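PDB 1XKY: dihydrodipicolinate synthase, which probably catalyses the condensation of pyruvate with aspartate semialdehyde, the step that opens the diaminopimelate route to lysine. Local coordinates for residues S64-V68 against L99-A103; Y71-V75 against A103-V108; N92-I97 against H129-I133. All blocks are in the same frame, centred on the assembly; numbering follows the deposited sequence.

Interaction 1 (S64-V68 against L99-A103)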
ATOM      1  N   SER A  64      -0.606  10.743  32.971  1.00 19.33           N
ATOM      2  CA  SER A  64       0.682  10.313  33.506  1.00 19.97           C
ATOM      3  C   SER A  64       0.532   9.802  34.945  1.00 19.73           C
ATOM      4  O   SER A  64       1.163   8.828  35.338  1.00 19.59           O
ATOM      5  CB  SER A  64       1.685  11.465  33.445  1.00 19.98           C
ATOM      6  OG  SER A  64       2.903  11.096  34.065  1.00 22.49           O
ATOM      7  N   GLU A  65      -0.337  10.454  35.705  1.00 19.85           N
ATOM      8  CA  GLU A  65      -0.590  10.101  37.098  1.00 19.86           C
ATOM      9  C   GLU A  65      -1.281   8.737  37.195  1.00 18.81           C
ATOM     10  O   GLU A  65      -0.942   7.929  38.048  1.00 18.12           O
ATOM     11  CB  GLU A  65      -1.436  11.189  37.780  1.00 20.40           C
ATOM     12  CG  GLU A  65      -0.695  12.518  38.027  1.00 22.90           C
ATOM     13  CD  GLU A  65      -0.408  13.338  36.756  1.00 25.86           C
ATOM     14  OE1 GLU A  65      -1.200  13.277  35.783  1.00 24.97           O
ATOM     15  OE2 GLU A  65       0.626  14.051  36.740  1.00 27.87           O
ATOM     16  N   GLU A  66      -2.246   8.496  36.311  1.00 18.44           N
ATOM     17  CA  GLU A  66      -2.914   7.191  36.188  1.00 17.80           C
ATOM     18  C   GLU A  66      -1.941   6.068  35.826  1.00 17.41           C
ATOM     19  O   GLU A  66      -1.974   4.981  36.421  1.00 16.29           O
ATOM     20  CB  GLU A  66      -4.043   7.272  35.155  1.00 18.04           C
ATOM     21  CG  GLU A  66      -5.283   7.966  35.689  1.00 18.23           C
ATOM     22  CD  GLU A  66      -6.379   8.134  34.657  1.00 20.46           C
ATOM     23  OE1 GLU A  66      -6.079   8.436  33.481  1.00 19.39           O
ATOM     24  OE2 GLU A  66      -7.554   7.985  35.042  1.00 21.13           O
ATOM     25  N   LYS A  67      -1.068   6.347  34.860  1.00 16.86           N
ATOM     26  CA  LYS A  67      -0.062   5.388  34.437  1.00 16.39           C
ATOM     27  C   LYS A  67       0.796   4.948  35.621  1.00 16.06           C
ATOM     28  O   LYS A  67       0.932   3.762  35.865  1.00 15.52           O
ATOM     29  CB  LYS A  67       0.805   5.965  33.313  1.00 16.26           C
ATOM     30  CG  LYS A  67       0.070   6.120  31.994  1.00 15.84           C
ATOM     31  CD  LYS A  67       0.946   6.800  30.955  1.00 16.01           C
ATOM     32  CE  LYS A  67       0.205   6.965  29.654  1.00 16.54           C
ATOM     33  NZ  LYS A  67       0.910   7.851  28.712  1.00 17.98           N
ATOM     34  N   VAL A  68       1.341   5.913  36.360  1.00 16.08           N
ATOM     35  CA  VAL A  68       2.243   5.634  37.484  1.00 15.93           C
ATOM     36  C   VAL A  68       1.528   4.867  38.606  1.00 15.71           C
ATOM     37  O   VAL A  68       2.092   3.937  39.166  1.00 15.44           O
ATOM     38  CB  VAL A  68       2.892   6.941  38.048  1.00 16.10           C
ATOM     39  CG1 VAL A  68       3.706   6.650  39.325  1.00 16.90           C
ATOM     40  CG2 VAL A  68       3.768   7.620  36.982  1.00 15.70           C
ATOM     41  N   LEU A  99       8.567  10.038  32.273  1.00 17.97           N
ATOM     42  CA  LEU A  99       7.718   8.902  32.657  1.00 17.55           C
ATOM     43  C   LEU A  99       8.552   7.650  32.936  1.00 17.31           C
ATOM     44  O   LEU A  99       8.205   6.835  33.789  1.00 16.77           O
ATOM     45  CB  LEU A  99       6.664   8.622  31.581  1.00 17.64           C
ATOM     46  CG  LEU A  99       5.591   7.577  31.886  1.00 16.92           C
ATOM     47  CD1 LEU A  99       4.806   7.928  33.160  1.00 18.06           C
ATOM     48  CD2 LEU A  99       4.662   7.447  30.715  1.00 15.98           C
ATOM     49  N   THR A 100       9.663   7.509  32.224  1.00 17.76           N
ATOM     50  CA  THR A 100      10.565   6.380  32.418  1.00 17.79           C
ATOM     51  C   THR A 100      11.175   6.422  33.826  1.00 18.13           C
ATOM     52  O   THR A 100      11.248   5.384  34.497  1.00 17.96           O
ATOM     53  CB  THR A 100      11.629   6.325  31.304  1.00 17.86           C
ATOM     54  OG1 THR A 100      10.980   6.056  30.046  1.00 17.74           O
ATOM     55  CG2 THR A 100      12.663   5.245  31.564  1.00 17.73           C
ATOM     56  N   LYS A 101      11.566   7.620  34.273  1.00 18.17           N
ATOM     57  CA  LYS A 101      12.063   7.832  35.642  1.00 18.61           C
ATOM     58  C   LYS A 101      11.007   7.449  36.659  1.00 18.02           C
ATOM     59  O   LYS A 101      11.292   6.743  37.611  1.00 17.15           O
ATOM     60  CB  LYS A 101      12.445   9.297  35.897  1.00 19.14           C
ATOM     61  CG  LYS A 101      13.471   9.904  34.950  1.00 21.96           C
ATOM     62  CD  LYS A 101      14.902   9.647  35.363  1.00 24.50           C
ATOM     63  CE  LYS A 101      15.883  10.320  34.407  1.00 24.68           C
ATOM     64  NZ  LYS A 101      15.713  11.799  34.361  1.00 28.74           N
ATOM     65  N   LYS A 102       9.788   7.942  36.456  1.00 17.85           N
ATOM     66  CA  LYS A 102       8.686   7.658  37.361  1.00 18.13           C
ATOM     67  C   LYS A 102       8.374   6.162  37.454  1.00 18.11           C
ATOM     68  O   LYS A 102       8.195   5.634  38.551  1.00 18.18           O
ATOM     69  CB  LYS A 102       7.443   8.461  36.967  1.00 18.35           C
ATOM     70  CG  LYS A 102       7.546   9.941  37.317  1.00 19.33           C
ATOM     71  CD  LYS A 102       6.644  10.786  36.450  1.00 21.58           C
ATOM     72  CE  LYS A 102       6.357  12.140  37.066  1.00 23.82           C
ATOM     73  NZ  LYS A 102       7.602  12.798  37.561  1.00 27.69           N
ATOM     74  N   ALA A 103       8.325   5.479  36.314  1.00 18.22           N
ATOM     75  CA  ALA A 103       8.158   4.021  36.304  1.00 18.56           C
ATOM     76  C   ALA A 103       9.301   3.319  37.048  1.00 18.94           C
ATOM     77  O   ALA A 103       9.064   2.395  37.825  1.00 18.55           O
ATOM     78  CB  ALA A 103       8.052   3.496  34.882  1.00 18.38           C
TER

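Interaction 2 (Y71-V75 against A103-V108)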
ATOM      1  N   TYR A  71       1.174   1.329  37.230  1.00 16.52           N
ATOM      2  CA  TYR A  71       2.453   0.613  37.310  1.00 17.02           C
ATOM      3  C   TYR A  71       2.690   0.128  38.740  1.00 17.05           C
ATOM      4  O   TYR A  71       3.047  -1.034  38.967  1.00 16.93           O
ATOM      5  CB  TYR A  71       3.656   1.490  36.918  1.00 17.13           C
ATOM      6  CG  TYR A  71       3.626   2.142  35.551  1.00 17.52           C
ATOM      7  CD1 TYR A  71       2.935   1.575  34.471  1.00 18.40           C
ATOM      8  CD2 TYR A  71       4.328   3.325  35.328  1.00 17.97           C
ATOM      9  CE1 TYR A  71       2.922   2.203  33.219  1.00 18.12           C
ATOM     10  CE2 TYR A  71       4.330   3.948  34.086  1.00 18.00           C
ATOM     11  CZ  TYR A  71       3.629   3.389  33.035  1.00 17.81           C
ATOM     12  OH  TYR A  71       3.639   4.036  31.808  1.00 18.35           O
ATOM     13  N   ARG A  72       2.500   1.042  39.693  1.00 17.07           N
ATOM     14  CA  ARG A  72       2.765   0.763  41.100  1.00 17.58           C
ATOM     15  C   ARG A  72       1.894  -0.384  41.612  1.00 16.98           C
ATOM     16  O   ARG A  72       2.382  -1.276  42.295  1.00 16.94           O
ATOM     17  CB  ARG A  72       2.542   2.027  41.934  1.00 18.19           C
ATOM     18  CG  ARG A  72       2.852   1.870  43.400  1.00 20.94           C
ATOM     19  CD  ARG A  72       2.359   3.064  44.204  1.00 24.32           C
ATOM     20  NE  ARG A  72       3.181   4.254  43.984  1.00 26.46           N
ATOM     21  CZ  ARG A  72       2.807   5.348  43.323  1.00 29.97           C
ATOM     22  NH1 ARG A  72       1.592   5.459  42.784  1.00 32.01           N
ATOM     23  NH2 ARG A  72       3.665   6.358  43.203  1.00 30.27           N
ATOM     24  N   HIS A  73       0.615  -0.365  41.263  1.00 16.34           N
ATOM     25  CA  HIS A  73      -0.294  -1.422  41.688  1.00 16.04           C
ATOM     26  C   HIS A  73       0.071  -2.782  41.090  1.00 15.90           C
ATOM     27  O   HIS A  73       0.068  -3.801  41.785  1.00 15.10           O
ATOM     28  CB  HIS A  73      -1.727  -1.080  41.308  1.00 16.10           C
ATOM     29  CG  HIS A  73      -2.714  -2.119  41.737  1.00 15.99           C
ATOM     30  ND1 HIS A  73      -3.079  -2.288  43.054  1.00 16.07           N
ATOM     31  CD2 HIS A  73      -3.392  -3.056  41.034  1.00 15.93           C
ATOM     32  CE1 HIS A  73      -3.957  -3.271  43.141  1.00 17.50           C
ATOM     33  NE2 HIS A  73      -4.161  -3.758  41.929  1.00 15.99           N
ATOM     34  N   VAL A  74       0.387  -2.791  39.799  1.00 15.42           N
ATOM     35  CA  VAL A  74       0.742  -4.023  39.119  1.00 15.45           C
ATOM     36  C   VAL A  74       2.051  -4.591  39.679  1.00 15.47           C
ATOM     37  O   VAL A  74       2.167  -5.800  39.875  1.00 15.30           O
ATOM     38  CB  VAL A  74       0.821  -3.826  37.578  1.00 15.03           C
ATOM     39  CG1 VAL A  74       1.312  -5.091  36.899  1.00 15.48           C
ATOM     40  CG2 VAL A  74      -0.546  -3.402  37.019  1.00 15.25           C
ATOM     41  N   VAL A  75       3.022  -3.728  39.957  1.00 15.96           N
ATOM     42  CA  VAL A  75       4.252  -4.159  40.621  1.00 16.76           C
ATOM     43  C   VAL A  75       3.935  -4.839  41.963  1.00 17.27           C
ATOM     44  O   VAL A  75       4.487  -5.895  42.279  1.00 17.56           O
ATOM     45  CB  VAL A  75       5.232  -2.957  40.817  1.00 17.26           C
ATOM     46  CG1 VAL A  75       6.304  -3.260  41.875  1.00 17.26           C
ATOM     47  CG2 VAL A  75       5.873  -2.583  39.488  1.00 17.18           C
ATOM     48  N   ALA A 103       8.325   5.479  36.314  1.00 18.22           N
ATOM     49  CA  ALA A 103       8.158   4.021  36.304  1.00 18.56           C
ATOM     50  C   ALA A 103       9.301   3.319  37.048  1.00 18.94           C
ATOM     51  O   ALA A 103       9.064   2.395  37.825  1.00 18.55           O
ATOM     52  CB  ALA A 103       8.052   3.496  34.882  1.00 18.38           C
ATOM     53  N   THR A 104      10.534   3.770  36.823  1.00 19.22           N
ATOM     54  CA  THR A 104      11.692   3.177  37.490  1.00 19.63           C
ATOM     55  C   THR A 104      11.556   3.315  39.013  1.00 20.37           C
ATOM     56  O   THR A 104      11.842   2.373  39.760  1.00 20.46           O
ATOM     57  CB  THR A 104      13.013   3.835  37.018  1.00 19.85           C
ATOM     58  OG1 THR A 104      13.188   3.608  35.618  1.00 19.07           O
ATOM     59  CG2 THR A 104      14.220   3.278  37.769  1.00 19.76           C
ATOM     60  N   GLU A 105      11.098   4.487  39.453  1.00 20.69           N
ATOM     61  CA  GLU A 105      10.916   4.786  40.871  1.00 21.38           C
ATOM     62  C   GLU A 105       9.888   3.906  41.583  1.00 21.17           C
ATOM     63  O   GLU A 105      10.014   3.673  42.784  1.00 21.46           O
ATOM     64  CB  GLU A 105      10.514   6.248  41.054  1.00 21.86           C
ATOM     65  CG  GLU A 105      11.614   7.253  40.791  1.00 24.26           C
ATOM     66  CD  GLU A 105      11.080   8.682  40.685  1.00 27.34           C
ATOM     67  OE1 GLU A 105       9.856   8.885  40.853  1.00 29.77           O
ATOM     68  OE2 GLU A 105      11.886   9.605  40.439  1.00 30.89           O
ATOM     69  N   VAL A 106       8.866   3.435  40.869  1.00 20.56           N
ATOM     70  CA  VAL A 106       7.863   2.547  41.481  1.00 20.22           C
ATOM     71  C   VAL A 106       8.141   1.055  41.289  1.00 19.74           C
ATOM     72  O   VAL A 106       7.284   0.229  41.601  1.00 20.11           O
ATOM     73  CB  VAL A 106       6.405   2.884  41.036  1.00 20.35           C
ATOM     74  CG1 VAL A 106       6.094   4.343  41.306  1.00 20.47           C
ATOM     75  CG2 VAL A 106       6.156   2.523  39.569  1.00 20.50           C
ATOM     76  N   GLY A 107       9.318   0.713  40.772  1.00 19.14           N
ATOM     77  CA  GLY A 107       9.811  -0.662  40.819  1.00 18.75           C
ATOM     78  C   GLY A 107       9.469  -1.596  39.674  1.00 18.20           C
ATOM     79  O   GLY A 107       9.521  -2.823  39.838  1.00 18.09           O
ATOM     80  N   VAL A 108       9.134  -1.048  38.506  1.00 17.57           N
ATOM     81  CA  VAL A 108       8.926  -1.902  37.330  1.00 17.14           C
ATOM     82  C   VAL A 108      10.276  -2.535  36.952  1.00 17.01           C
ATOM     83  O   VAL A 108      11.335  -2.081  37.390  1.00 16.84           O
ATOM     84  CB  VAL A 108       8.319  -1.141  36.117  1.00 17.31           C
ATOM     85  CG1 VAL A 108       7.004  -0.475  36.498  1.00 16.60           C
ATOM     86  CG2 VAL A 108       9.309  -0.121  35.529  1.00 16.91           C
TER

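Interaction 3 (N92-I97 against H129-I133)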
ATOM      1  N   ASN A  92       7.248  12.054  22.295  1.00 14.93           N
ATOM      2  CA  ASN A  92       7.923  13.207  22.887  1.00 15.06           C
ATOM      3  C   ASN A  92       9.066  12.664  23.751  1.00 15.07           C
ATOM      4  O   ASN A  92       8.832  12.003  24.772  1.00 14.45           O
ATOM      5  CB  ASN A  92       6.914  14.005  23.730  1.00 15.21           C
ATOM      6  CG  ASN A  92       7.541  15.175  24.502  1.00 15.17           C
ATOM      7  OD1 ASN A  92       8.721  15.172  24.821  1.00 15.11           O
ATOM      8  ND2 ASN A  92       6.720  16.162  24.836  1.00 14.34           N
ATOM      9  N   THR A  93      10.302  12.937  23.346  1.00 14.98           N
ATOM     10  CA  THR A  93      11.474  12.343  24.014  1.00 15.20           C
ATOM     11  C   THR A  93      11.621  12.802  25.475  1.00 15.58           C
ATOM     12  O   THR A  93      11.840  11.984  26.379  1.00 14.31           O
ATOM     13  CB  THR A  93      12.784  12.642  23.228  1.00 15.46           C
ATOM     14  OG1 THR A  93      12.610  12.291  21.845  1.00 15.06           O
ATOM     15  CG2 THR A  93      13.945  11.846  23.794  1.00 15.85           C
ATOM     16  N   HIS A  94      11.470  14.108  25.699  1.00 15.82           N
ATOM     17  CA  HIS A  94      11.562  14.678  27.045  1.00 16.04           C
ATOM     18  C   HIS A  94      10.519  14.056  27.986  1.00 15.77           C
ATOM     19  O   HIS A  94      10.848  13.629  29.096  1.00 15.29           O
ATOM     20  CB  HIS A  94      11.393  16.202  26.989  1.00 16.44           C
ATOM     21  CG  HIS A  94      11.593  16.881  28.307  1.00 18.06           C
ATOM     22  ND1 HIS A  94      12.839  17.225  28.787  1.00 20.36           N
ATOM     23  CD2 HIS A  94      10.706  17.271  29.251  1.00 20.44           C
ATOM     24  CE1 HIS A  94      12.709  17.802  29.968  1.00 20.58           C
ATOM     25  NE2 HIS A  94      11.425  17.837  30.274  1.00 20.33           N
ATOM     26  N   ALA A  95       9.270  13.992  27.531  1.00 15.20           N
ATOM     27  CA  ALA A  95       8.199  13.396  28.327  1.00 15.40           C
ATOM     28  C   ALA A  95       8.467  11.912  28.585  1.00 15.66           C
ATOM     29  O   ALA A  95       8.183  11.416  29.671  1.00 15.44           O
ATOM     30  CB  ALA A  95       6.845  13.590  27.650  1.00 15.30           C
ATOM     31  N   SER A  96       9.031  11.226  27.592  1.00 15.75           N
ATOM     32  CA  SER A  96       9.334   9.797  27.706  1.00 16.09           C
ATOM     33  C   SER A  96      10.394   9.526  28.775  1.00 16.54           C
ATOM     34  O   SER A  96      10.279   8.558  29.531  1.00 16.78           O
ATOM     35  CB  SER A  96       9.765   9.216  26.352  1.00 16.32           C
ATOM     36  OG  SER A  96       8.730   9.308  25.387  1.00 15.44           O
ATOM     37  N   ILE A  97      11.416  10.375  28.837  1.00 17.31           N
ATOM     38  CA  ILE A  97      12.409  10.323  29.917  1.00 17.86           C
ATOM     39  C   ILE A  97      11.746  10.536  31.291  1.00 18.19           C
ATOM     40  O   ILE A  97      11.981   9.771  32.221  1.00 17.81           O
ATOM     41  CB  ILE A  97      13.552  11.346  29.681  1.00 17.96           C
ATOM     42  CG1 ILE A  97      14.456  10.852  28.538  1.00 18.15           C
ATOM     43  CG2 ILE A  97      14.360  11.578  30.962  1.00 17.96           C
ATOM     44  CD1 ILE A  97      15.386  11.902  27.958  1.00 17.83           C
ATOM     45  N   HIS A 129      16.339   9.295  19.926  1.00 15.53           N
ATOM     46  CA  HIS A 129      15.199   9.229  20.842  1.00 14.92           C
ATOM     47  C   HIS A 129      15.364   8.062  21.816  1.00 14.72           C
ATOM     48  O   HIS A 129      15.355   8.257  23.030  1.00 14.67           O
ATOM     49  CB  HIS A 129      13.913   9.119  20.004  1.00 14.83           C
ATOM     50  CG  HIS A 129      12.682   8.736  20.767  1.00 14.91           C
ATOM     51  ND1 HIS A 129      11.889   9.659  21.418  1.00 15.98           N
ATOM     52  CD2 HIS A 129      12.063   7.539  20.909  1.00 14.78           C
ATOM     53  CE1 HIS A 129      10.847   9.038  21.949  1.00 16.44           C
ATOM     54  NE2 HIS A 129      10.932   7.751  21.659  1.00 14.99           N
ATOM     55  N   PHE A 130      15.540   6.862  21.270  1.00 14.35           N
ATOM     56  CA  PHE A 130      15.636   5.642  22.073  1.00 14.55           C
ATOM     57  C   PHE A 130      16.912   5.629  22.915  1.00 14.94           C
ATOM     58  O   PHE A 130      16.893   5.234  24.075  1.00 14.31           O
ATOM     59  CB  PHE A 130      15.596   4.405  21.172  1.00 14.18           C
ATOM     60  CG  PHE A 130      14.242   4.135  20.552  1.00 13.77           C
ATOM     61  CD1 PHE A 130      13.106   4.031  21.341  1.00 14.16           C
ATOM     62  CD2 PHE A 130      14.117   3.947  19.179  1.00 13.97           C
ATOM     63  CE1 PHE A 130      11.861   3.753  20.772  1.00 14.48           C
ATOM     64  CE2 PHE A 130      12.875   3.675  18.601  1.00 14.18           C
ATOM     65  CZ  PHE A 130      11.753   3.570  19.398  1.00 13.75           C
ATOM     66  N   LYS A 131      18.018   6.076  22.321  1.00 15.56           N
ATOM     67  CA  LYS A 131      19.292   6.198  23.033  1.00 16.13           C
ATOM     68  C   LYS A 131      19.176   7.094  24.266  1.00 16.06           C
ATOM     69  O   LYS A 131      19.641   6.726  25.348  1.00 16.24           O
ATOM     70  CB  LYS A 131      20.382   6.726  22.086  1.00 16.28           C
ATOM     71  CG  LYS A 131      21.759   6.912  22.731  1.00 18.21           C
ATOM     72  CD  LYS A 131      22.808   7.180  21.675  1.00 20.47           C
ATOM     73  CE  LYS A 131      24.195   7.305  22.274  1.00 22.29           C
ATOM     74  NZ  LYS A 131      24.361   8.600  22.969  1.00 24.57           N
ATOM     75  N   ALA A 132      18.552   8.259  24.103  1.00 16.02           N
ATOM     76  CA  ALA A 132      18.380   9.210  25.204  1.00 16.05           C
ATOM     77  C   ALA A 132      17.505   8.674  26.343  1.00 16.16           C
ATOM     78  O   ALA A 132      17.798   8.907  27.517  1.00 16.06           O
ATOM     79  CB  ALA A 132      17.806  10.524  24.683  1.00 16.12           C
ATOM     80  N   ILE A 133      16.423   7.975  25.999  1.00 16.23           N
ATOM     81  CA  ILE A 133      15.532   7.408  27.016  1.00 16.36           C
ATOM     82  C   ILE A 133      16.258   6.285  27.749  1.00 16.66           C
ATOM     83  O   ILE A 133      16.265   6.250  28.980  1.00 16.34           O
ATOM     84  CB  ILE A 133      14.191   6.897  26.422  1.00 16.19           C
ATOM     85  CG1 ILE A 133      13.443   8.029  25.719  1.00 15.88           C
ATOM     86  CG2 ILE A 133      13.294   6.274  27.527  1.00 16.06           C
ATOM     87  CD1 ILE A 133      12.456   7.536  24.679  1.00 15.95           C
TER

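Interaction 1 (S64-V68 against L99-A103)
Leu99 O accepts the backbone N of Ala103 at 2.9 Å, and this helical bond secures the turn from which the Leu99 side chain reaches over to residues 64-68. The facing turn is held in the same way, with Val68 N and Ser64 O 3.1 Å apart. Both bonds stay inside their own helix. What joins the two segments is van der Waals packing, and Leu99 carries most of it. Its CG lies anti to the backbone N (chi1 -173°), and its two methyls then divide the work. CD1 comes between Ser64 and Val68, one turn apart, with Leu99 CD1 3.8 Å from Ser64 OG and 4.0 Å from Val68 CG2. Leu99 CD2 lies 3.8 Å from Lys67 CD. The lysine chain, extended beyond CG, crosses the leucine at about a right angle, and the atom that touches is a methylene carbon. Together with Tyr71, one turn further on, Ser64, Lys67 and Val68 form the four-residue hole that Leu99 enters, a knobs-into-holes arrangement. Val68 also meets Lys102. Its CG2 methyl, set beside the backbone N, sits 3.8 Å from Lys102 CB. The end of the Lys102 chain leads away, and its NZ makes a long, weak ion pair with Asp98 in its own helix. The segment axes come within 10.5 Å and cross at -29°. The contact lies near the protein surface. Helices 64-78 and 93-105 are successive outer helices of the TIM barrel, and they follow the adjacent parallel strands 49-52 and 84-87.

Interaction 2 (Y71-V75 against A103-V108)
The ring of Tyr71 meets Ala103 obliquely, with the Ala103 CB methyl 3.8 Å from Tyr71 CD2 and equally near CE2. Val108 CG1 also comes to this ring at a slant, and it lies 3.9 Å from Tyr71 CB. The Arg72 guanidinium is met obliquely too: Arg72 NH2 is 3.7 Å from Val106 CG1. The arginine chain bends at chi3 (-73°), which brings NE, CZ and NH2 close to this one methyl. The other methyl, Val106 CG2, points between its backbone N and carbonyl carbon and packs 3.8 Å from Tyr71 CB. In the TIM barrel this is where helix 93-105 ends and the chain turns back to strand 110-114. Val106 has left helical geometry. Gly107 takes a left-handed backbone conformation (phi 90°), and its N bonds back to Thr104 O. Val75 closes on this turn. Its CG1 lies 3.6 Å from Val106 O, while Val75 CG2 packs 3.8 Å from Val108 CG1 and also touches the Gly107 carbonyl. On the barrel side, Tyr71, Ala103 and Val108 all rest on Ala86 of strand 84-87.

Interaction 3 (N92-I97 against H129-I133)
Thr93 and His129 link helix 93-105 to helix 123-135, consecutive outer helices of the TIM barrel. The segment axes cross at -28°. The polar link is a hydrogen bond of 2.8 Å between Thr93 OG1 and His129 ND1, and either atom could be the donor. The hydroxyl sits at the ring edge, in the ring plane. With CG anti to the backbone N (chi1 167°), the His129 ring swings toward helix 93-105 and turns ND1 to the threonine. One of its faces carries Ile133 CD1, offset toward the rim. A second group of polar bonds shapes the helix start. Asn92 is the N-cap: its OD1 accepts from Ala95 N at 3.0 Å. This bond is nearly straight at the hydrogen (177°), with the donor above the carbonyl plane of the amide. The Asn92 backbone O is gripped twice, by Ser96 N at 2.9 Å and by Ser96 OG at 2.8 Å. Ser96 OG also accepts from Ser90 N, which ties the helix start to the preceding loop. A second subunit covers the start of the contact: its Leu279 packs on Thr93, its Pro280 on His129 and its Thr61 on Asn92. At the other end Ile133 rests on Leu113 of strand 110-114. The apolar group lies here. Ser96 CB is 3.6 Å from Ile133 CD1, and Ile97 CG1 is 4.1 Å from Ile133 CG1. Ile97 reaches Ala132, where Ile97 CD1 lies 3.9 Å from Ala132 O and 4.3 Å from Ala132 CB.

Overall arrangement
All three contacts use helix 93-105. Interactions 1 and 2 join its second half and its C-terminal end to helix 64-78. They share Ala103, their centres are 8 Å apart, and Val68 touches Val106 between them. Interaction 3 joins the N-terminal end of helix 93-105 to helix 123-135, and it meets interaction 1 where Thr100 touches Ile133. Interaction 1 lies at the surface, while the other two are partly buried. Interactions 1 and 2 are held by apolar packing and lysine or arginine chains. Interaction 3 adds a side-chain hydrogen bond between helices, and it alone is touched by another subunit.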